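Local coordinates for glycosyl hydrolases family 2, sugar binding domain protein (Bacteroides uniformis str. 3978 T3 ii, PDB 6D1P) that probably hydrolyses O-glycosidic bonds as a beta-glucuronidase of glycoside hydrolase family 2 from a gut bacterium, at residues Tyr85-Gly90 with Cys168-Asp173; Gly115-Val120 with Ser129-Tyr134; Asn687-Thr692 with Ile704-Gln709. All blocks are in the same frame, centred on the assembly; numbering follows the deposited sequence.

Contact 1 (Tyr85-Gly90 with Cys168-Asp173). With K (potassium ion), chain K.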
loop_
_atom_site.group_PDB
_atom_site.type_symbol
_atom_site.label_atom_id
_atom_site.label_comp_id
_atom_site.label_asym_id
_atom_site.label_seq_id
_atom_site.Cartn_x
_atom_site.Cartn_y
_atom_site.Cartn_z
ATOM N N TYR A 85 -2.275 -8.559 -1.613
ATOM C CA TYR A 85 -0.986 -8.517 -0.941
ATOM C C TYR A 85 -0.025 -7.658 -1.748
ATOM O O TYR A 85 -0.099 -7.604 -2.978
ATOM C CB TYR A 85 -0.435 -9.937 -0.709
ATOM C CG TYR A 85 0.302 -10.618 -1.857
ATOM C CD1 TYR A 85 1.679 -10.782 -1.811
ATOM C CD2 TYR A 85 -0.381 -11.145 -2.947
ATOM C CE1 TYR A 85 2.363 -11.428 -2.814
ATOM C CE2 TYR A 85 0.294 -11.794 -3.974
ATOM C CZ TYR A 85 1.674 -11.941 -3.892
ATOM O OH TYR A 85 2.381 -12.583 -4.883
ATOM N N TYR A 86 0.849 -6.946 -1.041
ATOM C CA TYR A 86 1.661 -5.905 -1.657
ATOM C C TYR A 86 2.696 -6.512 -2.608
ATOM O O TYR A 86 3.416 -7.448 -2.241
ATOM C CB TYR A 86 2.340 -5.068 -0.571
ATOM C CG TYR A 86 3.299 -4.059 -1.132
ATOM C CD1 TYR A 86 2.841 -2.835 -1.635
ATOM C CD2 TYR A 86 4.654 -4.329 -1.196
ATOM C CE1 TYR A 86 3.716 -1.901 -2.162
ATOM C CE2 TYR A 86 5.539 -3.413 -1.730
ATOM C CZ TYR A 86 5.062 -2.188 -2.202
ATOM O OH TYR A 86 5.941 -1.283 -2.737
ATOM N N GLN A 87 2.765 -5.990 -3.836
ATOM C CA GLN A 87 3.714 -6.477 -4.844
ATOM C C GLN A 87 4.412 -5.267 -5.450
ATOM O O GLN A 87 3.868 -4.600 -6.340
ATOM C CB GLN A 87 3.025 -7.321 -5.921
ATOM C CG GLN A 87 2.473 -8.610 -5.411
ATOM C CD GLN A 87 1.799 -9.432 -6.498
ATOM O OE1 GLN A 87 0.725 -9.077 -7.005
ATOM N NE2 GLN A 87 2.431 -10.514 -6.870
ATOM N N GLY A 88 5.622 -4.996 -4.974
ATOM C CA GLY A 88 6.308 -3.781 -5.325
ATOM C C GLY A 88 7.629 -3.618 -4.604
ATOM O O GLY A 88 8.159 -4.548 -3.996
ATOM N N PRO A 89 8.198 -2.420 -4.680
ATOM C CA PRO A 89 9.517 -2.181 -4.090
ATOM C C PRO A 89 9.447 -1.725 -2.632
ATOM O O PRO A 89 8.425 -1.244 -2.136
ATOM C CB PRO A 89 10.078 -1.072 -4.992
ATOM C CG PRO A 89 8.825 -0.247 -5.326
ATOM C CD PRO A 89 7.736 -1.291 -5.516
ATOM N N GLY A 90 10.574 -1.900 -1.947
ATOM C CA GLY A 90 10.752 -1.431 -0.586
ATOM C C GLY A 90 12.233 -1.391 -0.298
ATOM O O GLY A 90 13.030 -2.004 -1.012
ATOM N N CYS A 168 14.583 -4.215 -2.138
ATOM C CA CYS A 168 13.931 -5.460 -2.534
ATOM C C CYS A 168 12.646 -5.153 -3.279
ATOM O O CYS A 168 11.955 -4.182 -2.975
ATOM C CB CYS A 168 13.600 -6.351 -1.332
ATOM S SG CYS A 168 15.043 -7.098 -0.596
ATOM N N ASP A 169 12.330 -5.982 -4.262
ATOM C CA ASP A 169 11.143 -5.753 -5.065
ATOM C C ASP A 169 10.478 -7.088 -5.380
ATOM O O ASP A 169 11.150 -8.037 -5.806
ATOM C CB ASP A 169 11.499 -4.997 -6.355
ATOM C CG ASP A 169 10.325 -4.877 -7.294
ATOM O OD1 ASP A 169 9.631 -3.848 -7.242
ATOM O OD2 ASP A 169 10.077 -5.827 -8.077
ATOM N N ASN A 170 9.163 -7.158 -5.152
ATOM C CA ASN A 170 8.337 -8.285 -5.569
ATOM C C ASN A 170 7.173 -7.793 -6.430
ATOM O O ASN A 170 6.035 -8.250 -6.302
ATOM C CB ASN A 170 7.844 -9.104 -4.362
ATOM C CG ASN A 170 6.769 -8.365 -3.541
ATOM O OD1 ASN A 170 6.686 -7.122 -3.555
ATOM N ND2 ASN A 170 5.940 -9.128 -2.841
ATOM N N SER A 171 7.451 -6.845 -7.325
ATOM C CA SER A 171 6.476 -6.489 -8.349
ATOM C C SER A 171 6.168 -7.699 -9.229
ATOM O O SER A 171 7.006 -8.580 -9.434
ATOM C CB SER A 171 6.987 -5.336 -9.222
ATOM O OG SER A 171 7.299 -4.200 -8.439
ATOM N N ARG A 172 4.948 -7.726 -9.753
ATOM C CA ARG A 172 4.569 -8.749 -10.717
ATOM C C ARG A 172 5.424 -8.650 -11.970
ATOM O O ARG A 172 5.580 -7.570 -12.536
ATOM C CB ARG A 172 3.100 -8.593 -11.077
ATOM C CG ARG A 172 2.200 -8.762 -9.917
ATOM C CD ARG A 172 0.777 -8.532 -10.297
ATOM N NE ARG A 172 0.206 -9.646 -11.051
ATOM C CZ ARG A 172 -0.357 -10.719 -10.494
ATOM N NH1 ARG A 172 -0.405 -10.846 -9.173
ATOM N NH2 ARG A 172 -0.877 -11.663 -11.263
ATOM N N ASP A 173 5.951 -9.784 -12.428
ATOM C CA ASP A 173 6.814 -9.772 -13.604
ATOM C C ASP A 173 6.651 -11.098 -14.339
ATOM O O ASP A 173 7.167 -12.126 -13.886
ATOM C CB ASP A 173 8.257 -9.529 -13.176
ATOM C CG ASP A 173 9.223 -9.471 -14.334
ATOM O OD1 ASP A 173 8.821 -9.714 -15.491
ATOM O OD2 ASP A 173 10.411 -9.180 -14.069
HETATM K K K K . 6.398 -14.066 -12.142
HETATM O O HOH W 1 3.328 -5.446 -8.861
HETATM O O HOH W 2 5.224 -10.879 -5.750
HETATM O O HOH W 3 5.821 -11.901 -10.767
HETATM O O HOH W 4 3.699 -14.186 -13.831
#

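Contact 2 (Gly115-Val120 with Ser129-Tyr134)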
loop_
_atom_site.group_PDB
_atom_site.type_symbol
_atom_site.label_atom_id
_atom_site.label_comp_id
_atom_site.label_asym_id
_atom_site.label_seq_id
_atom_site.Cartn_x
_atom_site.Cartn_y
_atom_site.Cartn_z
ATOM N N GLY A 115 13.423 -11.780 -1.631
ATOM C CA GLY A 115 12.491 -11.745 -2.743
ATOM C C GLY A 115 12.119 -10.341 -3.188
ATOM O O GLY A 115 12.100 -9.401 -2.388
ATOM N N GLN A 116 11.854 -10.193 -4.485
ATOM C CA GLN A 116 12.193 -11.194 -5.494
ATOM C C GLN A 116 13.454 -10.721 -6.220
ATOM O O GLN A 116 14.379 -11.499 -6.445
ATOM C CB GLN A 116 11.031 -11.415 -6.466
ATOM C CG GLN A 116 9.784 -12.010 -5.813
ATOM C CD GLN A 116 9.940 -13.475 -5.564
ATOM O OE1 GLN A 116 10.542 -14.167 -6.374
ATOM N NE2 GLN A 116 9.409 -13.969 -4.439
ATOM N N LYS A 117 13.489 -9.434 -6.559
ATOM C CA LYS A 117 14.685 -8.785 -7.076
ATOM C C LYS A 117 15.309 -7.951 -5.966
ATOM O O LYS A 117 14.594 -7.342 -5.163
ATOM C CB LYS A 117 14.363 -7.896 -8.284
ATOM C CG LYS A 117 13.479 -8.540 -9.362
ATOM C CD LYS A 117 13.495 -7.682 -10.640
ATOM C CE LYS A 117 12.822 -8.363 -11.824
ATOM N NZ LYS A 117 11.401 -8.548 -11.551
ATOM N N THR A 118 16.642 -7.913 -5.920
ATOM C CA THR A 118 17.335 -7.263 -4.812
ATOM C C THR A 118 18.524 -6.470 -5.337
ATOM O O THR A 118 19.211 -6.906 -6.262
ATOM C CB THR A 118 17.799 -8.292 -3.760
ATOM O OG1 THR A 118 16.680 -9.061 -3.290
ATOM C CG2 THR A 118 18.451 -7.609 -2.583
ATOM N N GLU A 119 18.748 -5.287 -4.756
ATOM C CA GLU A 119 19.885 -4.435 -5.090
ATOM C C GLU A 119 20.572 -3.974 -3.810
ATOM O O GLU A 119 19.909 -3.569 -2.852
ATOM C CB GLU A 119 19.458 -3.219 -5.914
ATOM C CG GLU A 119 18.794 -3.532 -7.236
ATOM C CD GLU A 119 18.302 -2.276 -7.969
ATOM O OE1 GLU A 119 18.492 -1.154 -7.449
ATOM O OE2 GLU A 119 17.727 -2.407 -9.075
ATOM N N VAL A 120 21.904 -4.021 -3.807
ATOM C CA VAL A 120 22.714 -3.785 -2.618
ATOM C C VAL A 120 23.571 -2.539 -2.819
ATOM O O VAL A 120 24.276 -2.420 -3.828
ATOM C CB VAL A 120 23.602 -4.999 -2.304
ATOM C CG1 VAL A 120 24.241 -4.830 -0.950
ATOM C CG2 VAL A 120 22.788 -6.257 -2.370
ATOM N N SER A 129 23.322 -7.095 -7.636
ATOM C CA SER A 129 21.887 -7.233 -7.772
ATOM C C SER A 129 21.588 -8.700 -8.028
ATOM O O SER A 129 22.453 -9.458 -8.470
ATOM C CB SER A 129 21.334 -6.327 -8.877
ATOM O OG SER A 129 22.143 -6.394 -10.026
ATOM N N HIS A 130 20.363 -9.101 -7.701
ATOM C CA HIS A 130 19.959 -10.493 -7.778
ATOM C C HIS A 130 18.514 -10.567 -8.234
ATOM O O HIS A 130 17.697 -9.712 -7.868
ATOM C CB HIS A 130 20.111 -11.204 -6.428
ATOM C CG HIS A 130 19.895 -12.683 -6.511
ATOM N ND1 HIS A 130 20.810 -13.534 -7.091
ATOM C CD2 HIS A 130 18.861 -13.459 -6.111
ATOM C CE1 HIS A 130 20.350 -14.771 -7.043
ATOM N NE2 HIS A 130 19.170 -14.753 -6.453
ATOM N N VAL A 131 18.206 -11.581 -9.046
ATOM C CA VAL A 131 16.836 -11.888 -9.445
ATOM C C VAL A 131 16.593 -13.348 -9.099
ATOM O O VAL A 131 17.333 -14.228 -9.554
ATOM C CB VAL A 131 16.582 -11.628 -10.941
ATOM C CG1 VAL A 131 15.182 -12.064 -11.307
ATOM C CG2 VAL A 131 16.782 -10.133 -11.284
ATOM N N GLY A 132 15.568 -13.604 -8.296
ATOM C CA GLY A 132 15.348 -14.926 -7.761
ATOM C C GLY A 132 15.205 -14.858 -6.257
ATOM O O GLY A 132 16.141 -14.461 -5.557
ATOM N N GLY A 133 14.044 -15.246 -5.746
ATOM C CA GLY A 133 13.763 -15.087 -4.341
ATOM C C GLY A 133 14.117 -16.257 -3.464
ATOM O O GLY A 133 13.743 -16.258 -2.288
ATOM N N TYR A 134 14.812 -17.267 -3.972
ATOM C CA TYR A 134 14.911 -18.494 -3.188
ATOM C C TYR A 134 16.285 -19.135 -3.165
ATOM O O TYR A 134 16.465 -20.104 -2.424
ATOM C CB TYR A 134 13.884 -19.515 -3.698
ATOM C CG TYR A 134 12.527 -18.897 -3.784
ATOM C CD1 TYR A 134 11.723 -18.808 -2.649
ATOM C CD2 TYR A 134 12.073 -18.324 -4.972
ATOM C CE1 TYR A 134 10.484 -18.181 -2.695
ATOM C CE2 TYR A 134 10.832 -17.702 -5.029
ATOM C CZ TYR A 134 10.045 -17.629 -3.885
ATOM O OH TYR A 134 8.809 -17.019 -3.921
HETATM O O HOH W 5 11.816 -15.785 -7.851
#

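Contact 3 (Asn687-Thr692 with Ile704-Gln709)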
loop_
_atom_site.group_PDB
_atom_site.type_symbol
_atom_site.label_atom_id
_atom_site.label_comp_id
_atom_site.label_asym_id
_atom_site.label_seq_id
_atom_site.Cartn_x
_atom_site.Cartn_y
_atom_site.Cartn_z
ATOM N N ASN A 687 -20.911 -35.064 28.092
ATOM C CA ASN A 687 -20.517 -36.465 28.073
ATOM C C ASN A 687 -19.006 -36.546 28.211
ATOM O O ASN A 687 -18.279 -35.778 27.570
ATOM C CB ASN A 687 -20.953 -37.156 26.782
ATOM C CG ASN A 687 -22.441 -37.323 26.688
ATOM O OD1 ASN A 687 -22.967 -38.401 26.963
ATOM N ND2 ASN A 687 -23.140 -36.261 26.303
ATOM N N LYS A 688 -18.535 -37.461 29.054
ATOM C CA LYS A 688 -17.108 -37.717 29.177
ATOM C C LYS A 688 -16.765 -38.977 28.393
ATOM O O LYS A 688 -17.450 -39.996 28.514
ATOM C CB LYS A 688 -16.690 -37.857 30.636
ATOM C CG LYS A 688 -15.189 -37.812 30.841
ATOM C CD LYS A 688 -14.861 -37.608 32.318
ATOM C CE LYS A 688 -13.971 -38.728 32.844
ATOM N NZ LYS A 688 -14.017 -38.821 34.355
ATOM N N ILE A 689 -15.739 -38.883 27.555
ATOM C CA ILE A 689 -15.291 -39.978 26.707
ATOM C C ILE A 689 -13.802 -40.124 26.939
ATOM O O ILE A 689 -13.047 -39.165 26.754
ATOM C CB ILE A 689 -15.590 -39.730 25.221
ATOM C CG1 ILE A 689 -17.081 -39.907 24.945
ATOM C CG2 ILE A 689 -14.771 -40.670 24.339
ATOM C CD1 ILE A 689 -17.658 -38.882 23.998
ATOM N N THR A 690 -13.383 -41.299 27.381
ATOM C CA THR A 690 -11.972 -41.540 27.613
ATOM C C THR A 690 -11.547 -42.786 26.864
ATOM O O THR A 690 -12.365 -43.632 26.502
ATOM C CB THR A 690 -11.661 -41.707 29.100
ATOM O OG1 THR A 690 -12.311 -42.892 29.574
ATOM C CG2 THR A 690 -12.149 -40.500 29.883
ATOM N N ALA A 691 -10.239 -42.897 26.678
ATOM C CA ALA A 691 -9.636 -44.017 25.985
ATOM C C ALA A 691 -8.329 -44.378 26.659
ATOM O O ALA A 691 -7.588 -43.504 27.123
ATOM C CB ALA A 691 -9.371 -43.706 24.499
ATOM N N THR A 692 -8.051 -45.676 26.694
ATOM C CA THR A 692 -6.758 -46.171 27.126
ATOM C C THR A 692 -6.225 -47.133 26.073
ATOM O O THR A 692 -6.927 -48.051 25.634
ATOM C CB THR A 692 -6.852 -46.843 28.500
ATOM O OG1 THR A 692 -7.298 -45.879 29.463
ATOM C CG2 THR A 692 -5.494 -47.377 28.921
ATOM N N ILE A 704 -11.805 -36.611 26.021
ATOM C CA ILE A 704 -12.504 -35.434 25.540
ATOM C C ILE A 704 -13.870 -35.398 26.207
ATOM O O ILE A 704 -14.382 -36.412 26.684
ATOM C CB ILE A 704 -12.667 -35.411 24.004
ATOM C CG1 ILE A 704 -13.686 -36.465 23.553
ATOM C CG2 ILE A 704 -11.321 -35.621 23.309
ATOM C CD1 ILE A 704 -13.983 -36.426 22.068
ATOM N N GLN A 705 -14.459 -34.207 26.236
ATOM C CA GLN A 705 -15.847 -34.035 26.627
ATOM C C GLN A 705 -16.582 -33.378 25.476
ATOM O O GLN A 705 -16.004 -32.554 24.764
ATOM C CB GLN A 705 -15.963 -33.184 27.896
ATOM C CG GLN A 705 -15.168 -33.734 29.076
ATOM C CD GLN A 705 -15.433 -32.960 30.355
ATOM O OE1 GLN A 705 -16.482 -32.327 30.506
ATOM N NE2 GLN A 705 -14.477 -33.004 31.284
ATOM N N GLN A 706 -17.843 -33.753 25.276
ATOM C CA GLN A 706 -18.648 -33.166 24.215
ATOM C C GLN A 706 -20.093 -33.066 24.676
ATOM O O GLN A 706 -20.611 -33.983 25.309
ATOM C CB GLN A 706 -18.601 -33.986 22.910
ATOM C CG GLN A 706 -17.224 -34.246 22.332
ATOM C CD GLN A 706 -17.259 -35.195 21.134
ATOM O OE1 GLN A 706 -17.924 -36.239 21.174
ATOM N NE2 GLN A 706 -16.560 -34.820 20.050
ATOM N N GLU A 707 -20.742 -31.957 24.347
ATOM C CA GLU A 707 -22.178 -31.872 24.533
ATOM C C GLU A 707 -22.886 -32.661 23.443
ATOM O O GLU A 707 -22.409 -32.773 22.312
ATOM C CB GLU A 707 -22.646 -30.419 24.499
ATOM C CG GLU A 707 -22.000 -29.527 25.551
ATOM C CD GLU A 707 -22.719 -29.586 26.882
ATOM O OE1 GLU A 707 -23.914 -29.970 26.899
ATOM O OE2 GLU A 707 -22.083 -29.251 27.911
ATOM N N TYR A 708 -24.040 -33.206 23.783
ATOM C CA TYR A 708 -24.868 -33.897 22.810
ATOM C C TYR A 708 -26.181 -33.151 22.723
ATOM O O TYR A 708 -26.867 -32.980 23.737
ATOM C CB TYR A 708 -25.088 -35.363 23.195
ATOM C CG TYR A 708 -25.826 -36.129 22.132
ATOM C CD1 TYR A 708 -25.295 -36.257 20.846
ATOM C CD2 TYR A 708 -27.059 -36.711 22.391
ATOM C CE1 TYR A 708 -25.975 -36.952 19.850
ATOM C CE2 TYR A 708 -27.746 -37.414 21.404
ATOM C CZ TYR A 708 -27.199 -37.532 20.136
ATOM O OH TYR A 708 -27.874 -38.223 19.150
ATOM N N GLN A 709 -26.518 -32.697 21.528
ATOM C CA GLN A 709 -27.672 -31.840 21.315
ATOM C C GLN A 709 -28.685 -32.579 20.460
ATOM O O GLN A 709 -28.380 -32.986 19.334
ATOM C CB GLN A 709 -27.256 -30.521 20.663
ATOM C CG GLN A 709 -28.384 -29.742 19.998
ATOM C CD GLN A 709 -27.886 -28.446 19.362
ATOM O OE1 GLN A 709 -27.014 -27.761 19.917
ATOM N NE2 GLN A 709 -28.422 -28.113 18.186
#

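Contact 1 (Tyr85-Gly90 with Cys168-Asp173)
N170 reaches across to the backbone of Y86-G88 and uses both ends of its amide there. Its OD1 accepts from G88 N at 2.8 Å in a nearly straight bond (165°), with the N-H coming from above the carbonyl plane. Its ND2 gives one hydrogen to Y86 O at 3.1 Å, lying in the plane of that carbonyl, and bonds also to L186 O. N74 ND2 is a second donor to Y86 O. With CG set between its own backbone N and carbonyl carbon (chi1 72°), the N170 amide is turned onto the Y86-G88 loop, while its own backbone N bonds G88 O at 3.0 Å.

R172 brings NH1 to Q87 OE1 at 3.0 Å; the oxygen sits at the edge of the guanidinium, 2° from its plane, and the donor meets a lone pair in the amide plane. OE1 also accepts from Q40 of the second subunit, whose E47 forms a salt bridge with R172 NE, and Q87 NE2 donates to D180. Two waters complete the seam: one links Q87 O to R172 N, the other Q87 NE2 to N170 O.

D169 holds S171 by both carboxylate oxygens, OD1 taking the hydroxyl on its syn lone pair and OD2 the backbone N, an Asx turn. Next to the P89-D169 pair, G90 and C168 form a hydrogen-bonded pair, each N-H bonded to the other's O at 2.9 Å. D173 O binds potassium together with M176 O and P178 O. This is an antiparallel strand pair in the sugar-binding domain, fraying into loops that carry a potassium site and a subunit interface.

Contact 2 (Gly115-Val120 with Ser129-Tyr134)
T118 and H130 form a hydrogen-bonded antiparallel pair, each backbone N donating to the other's carbonyl O at 2.9 Å. Beyond them G132 N reaches Q116 O at 3.0 Å.

Among the side-chain bonds, Q116 NE2 points at Y134 OH, 3.2 Å away and near the amide plane, and also donates to Y187 O. A bend at chi2 (-77°) swings the amide toward G133 and Y134, the tyrosine ring lying 50° from its plane. A water donates to Q116 OE1 at 2.5 Å and accepts from G133 N. Replacing Q116 with an alanine would probably leave Y134 OH and Y187 O without this donor and open a gap beside G133.

Apolar contact is light: K117 CG lies alongside V131 CG2 at 4.1 Å, while the lysine's NZ continues to a salt bridge with D173. On the opposite face the H130 ring stacks on W137.

A cis peptide precedes Q116, and Q116 and K117 together face D169 on the next strand. That is a classic beta bulge, here at the start of a beta hairpin in the sugar-binding domain.

Contact 3 (Asn687-Thr692 with Ile704-Gln709)
I689 and I704 make the firm part of this strand pair. Their backbones bond in both directions, I689 N to I704 O at 3.0 Å and I704 N to I689 O at 2.9 Å. On the same face I704 CG1, set between its own backbone N and carbonyl carbon (chi1 71°), is brought against I689 CB at 4.1 Å. Further along, I689 CD1 comes within 3.9 Å of Q706 OE1, which accepts from R633 NH1, so a polar group held from the next strand borders I689.

The pairing slackens toward N687. Q706 N still donates to N687 O at 3.1 Å, but the return bond from N687 N to Q706 O is weak, bent to 121°. The N687 amide is tied instead to R683 O through ND2 and to N657 through OD1, and ND2 passes 3.8 Å from Y708 CB.

The other face is the solvent side. There K688 and Q705 meet loosely, CG to CG at 4.4 Å, and the lysine chain leads off from the strand; Q705 OE1 turns back to N686.

These strands form a hairpin within a five-stranded mixed sheet. Strand 651-656 flanks 685-695, with L654 against I689, strand 632-634 runs parallel beside 698-709, and I625 of strand 623-625 packs on I704.

In the fold
Contacts 1 and 2 belong to one six-stranded antiparallel sheet of the sugar-binding domain, their centres 11 Å apart. Strands 162-169 and 117-122 are neighbours there, so D169 joins both contacts, and the salt bridge from D173 to K117 ties the potassium-binding loop to the hairpin. Along the chain, contact 2 falls between the two segments of contact 1: the hairpin is made locally, then the later strand comes back to lie between it and strand 89-96. Contact 3 follows both, in a separate mixed sheet on the opposite side of the chain's centre, about 50 Å from contact 1 between centres. The three thus mark two distinct beta domains of a multidomain enzyme, with the TIM-barrel sequence between them.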